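Local structure of chlamydomonas reinhardtii THB1 (Chlamydomonas reinhardtii, 6CII) at residues Glu21-Val26 with Asp98-Glu103. The protein binds one heme b as a group I truncated hemoglobin and probably binds oxygen at the heme iron. Sequence-based numbering, arbitrary orientation. Where two conformers were deposited one is given.
Sequences EKAVDV and DSTLQE
Ala-23 and Val-26, on neighbouring turns of helix 16-33, receive Thr-100 of helix 87-103 in a helix-helix packing with no hydrogen bond between the two segments. The segment axes come within 9.4 Å and cross at a steep slant, 128° between their N-to-C directions, nearer antiparallel than parallel. Spacing is tightest where Ala-23 faces Thr-100, whose CA atoms lie 6.2 Å apart; the small alanine side chain permits this approach. The Thr-100 methyl does most of the touching. Its chi1 of -66° sets OG1 beside the backbone N and carries CG2 anti to it, out to helix 16-33, where the methyl lies 3.5 Å from Ala-23 O and 3.8 Å from Val-26 CB, resting against both residues. Val-26 and Thr-100 lie alongside one another, pointing in opposing senses, and CG1 of Val-26 passes 3.7 Å from Thr-100 OG1 in a van der Waals contact. That hydroxyl is turned back to its own helix and hydrogen-bonded to His-96 O, one turn earlier, which leaves the apolar methyl to meet the other helix. Leu-101 starts out away from helix 16-33, yet its branch CD2 bends back to rest 4.0 Å from Ala-23 CB, while the same side chain also packs on Lys-111 and Ala-114 of helix 108-126. At the exposed margin the carboxylate of Glu-103 merely skirts Val-26, OE1 standing 4.2 Å from CG1. On the other flank of helix 16-33, Val-24 turns away from this interface and touches Gln-53 and Val-54 of helix 46-60. The contact lies away from the heme, about 11 Å from the Leu-101 side chain, and links the B/E layer (16-33, 46-60) to the G/H layer (87-103, 108-126) of the 2-on-2 α-helical sandwich characteristic of truncated hemoglobins.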
loop_
_atom_site.group_PDB
_atom_site.type_symbol
_atom_site.label_atom_id
_atom_site.label_comp_id
_atom_site.label_asym_id
_atom_site.label_seq_id
_atom_site.Cartn_x
_atom_site.Cartn_y
_atom_site.Cartn_z
ATOM N N GLU A 21 -4.117 -7.213 -6.679
ATOM C CA GLU A 21 -2.937 -7.315 -7.525
ATOM C C GLU A 21 -2.924 -6.228 -8.595
ATOM O O GLU A 21 -1.882 -5.606 -8.824
ATOM C CB GLU A 21 -2.848 -8.709 -8.134
ATOM C CG GLU A 21 -2.619 -9.773 -7.049
ATOM C CD GLU A 21 -2.082 -11.085 -7.579
ATOM O OE1 GLU A 21 -2.371 -11.427 -8.745
ATOM O OE2 GLU A 21 -1.372 -11.775 -6.819
ATOM N N LYS A 22 -4.069 -5.969 -9.239
ATOM C CA LYS A 22 -4.139 -4.897 -10.225
ATOM C C LYS A 22 -3.855 -3.545 -9.579
ATOM O O LYS A 22 -3.096 -2.735 -10.127
ATOM C CB LYS A 22 -5.517 -4.896 -10.904
ATOM C CG LYS A 22 -5.728 -3.770 -11.920
ATOM C CD LYS A 22 -4.811 -3.923 -13.105
ATOM C CE LYS A 22 -5.282 -3.031 -14.265
ATOM N NZ LYS A 22 -4.339 -3.162 -15.403
ATOM N N ALA A 23 -4.440 -3.290 -8.408
ATOM C CA ALA A 23 -4.227 -1.993 -7.773
ATOM C C ALA A 23 -2.757 -1.791 -7.448
ATOM O O ALA A 23 -2.206 -0.722 -7.709
ATOM C CB ALA A 23 -5.080 -1.868 -6.509
ATOM N N VAL A 24 -2.098 -2.819 -6.910
ATOM C CA VAL A 24 -0.679 -2.688 -6.588
ATOM C C VAL A 24 0.147 -2.477 -7.858
ATOM O O VAL A 24 1.106 -1.699 -7.867
ATOM C CB VAL A 24 -0.196 -3.907 -5.778
ATOM C CG1 VAL A 24 1.327 -3.892 -5.677
ATOM C CG2 VAL A 24 -0.790 -3.856 -4.377
ATOM N N ASP A 25 -0.212 -3.158 -8.952
ATOM C CA ASP A 25 0.538 -2.980 -10.187
ATOM C C ASP A 25 0.445 -1.531 -10.679
ATOM O O ASP A 25 1.465 -0.919 -11.029
ATOM C CB ASP A 25 0.018 -3.977 -11.222
ATOM C CG ASP A 25 0.937 -4.140 -12.395
ATOM O OD1 ASP A 25 2.171 -4.098 -12.220
ATOM O OD2 ASP A 25 0.418 -4.330 -13.511
ATOM N N VAL A 26 -0.770 -0.968 -10.699
ATOM C CA VAL A 26 -0.973 0.409 -11.173
ATOM C C VAL A 26 -0.289 1.395 -10.237
ATOM O O VAL A 26 0.376 2.341 -10.664
ATOM C CB VAL A 26 -2.479 0.732 -11.283
ATOM C CG1 VAL A 26 -2.670 2.256 -11.558
ATOM C CG2 VAL A 26 -3.137 -0.106 -12.369
ATOM N N ASP A 98 -5.210 6.037 -3.559
ATOM C CA ASP A 98 -6.605 6.456 -3.645
ATOM C C ASP A 98 -7.002 6.657 -5.097
ATOM O O ASP A 98 -8.034 6.148 -5.540
ATOM C CB ASP A 98 -6.831 7.734 -2.847
ATOM C CG ASP A 98 -8.276 8.211 -2.951
ATOM O OD1 ASP A 98 -9.118 7.726 -2.188
ATOM O OD2 ASP A 98 -8.575 9.041 -3.822
ATOM N N SER A 99 -6.161 7.360 -5.865
ATOM C CA SER A 99 -6.430 7.579 -7.289
ATOM C C SER A 99 -6.482 6.269 -8.061
ATOM O O SER A 99 -7.283 6.121 -8.992
ATOM C CB SER A 99 -5.357 8.494 -7.882
ATOM O OG SER A 99 -5.522 9.823 -7.400
ATOM N N THR A 100 -5.611 5.314 -7.706
ATOM C CA THR A 100 -5.643 4.000 -8.345
ATOM C C THR A 100 -6.965 3.298 -8.093
ATOM O O THR A 100 -7.568 2.722 -9.012
ATOM C CB THR A 100 -4.497 3.144 -7.816
ATOM O OG1 THR A 100 -3.244 3.713 -8.219
ATOM C CG2 THR A 100 -4.632 1.701 -8.295
ATOM N N LEU A 101 -7.404 3.284 -6.828
ATOM C CA LEU A 101 -8.649 2.593 -6.509
ATOM C C LEU A 101 -9.823 3.258 -7.210
ATOM O O LEU A 101 -10.742 2.578 -7.684
ATOM C CB LEU A 101 -8.845 2.583 -5.001
ATOM C CG LEU A 101 -7.839 1.737 -4.228
ATOM C CD1 LEU A 101 -8.141 1.870 -2.719
ATOM C CD2 LEU A 101 -7.847 0.284 -4.675
ATOM N N GLN A 102 -9.775 4.587 -7.325
ATOM C CA GLN A 102 -10.823 5.318 -8.024
ATOM C C GLN A 102 -10.864 4.923 -9.491
ATOM O O GLN A 102 -11.931 4.631 -10.044
ATOM C CB GLN A 102 -10.579 6.822 -7.873
ATOM C CG GLN A 102 -11.564 7.683 -8.646
ATOM C CD GLN A 102 -12.993 7.571 -8.135
ATOM O OE1 GLN A 102 -13.233 7.230 -6.973
ATOM N NE2 GLN A 102 -13.954 7.859 -9.009
ATOM N N GLU A 103 -9.699 4.887 -10.132
ATOM C CA GLU A 103 -9.645 4.555 -11.553
ATOM C C GLU A 103 -10.133 3.146 -11.814
ATOM O O GLU A 103 -10.760 2.882 -12.853
ATOM C CB GLU A 103 -8.220 4.696 -12.077
ATOM C CG GLU A 103 -8.200 4.818 -13.578
ATOM C CD GLU A 103 -6.812 4.704 -14.123
ATOM O OE1 GLU A 103 -5.950 4.223 -13.370
ATOM O OE2 GLU A 103 -6.593 5.100 -15.286
#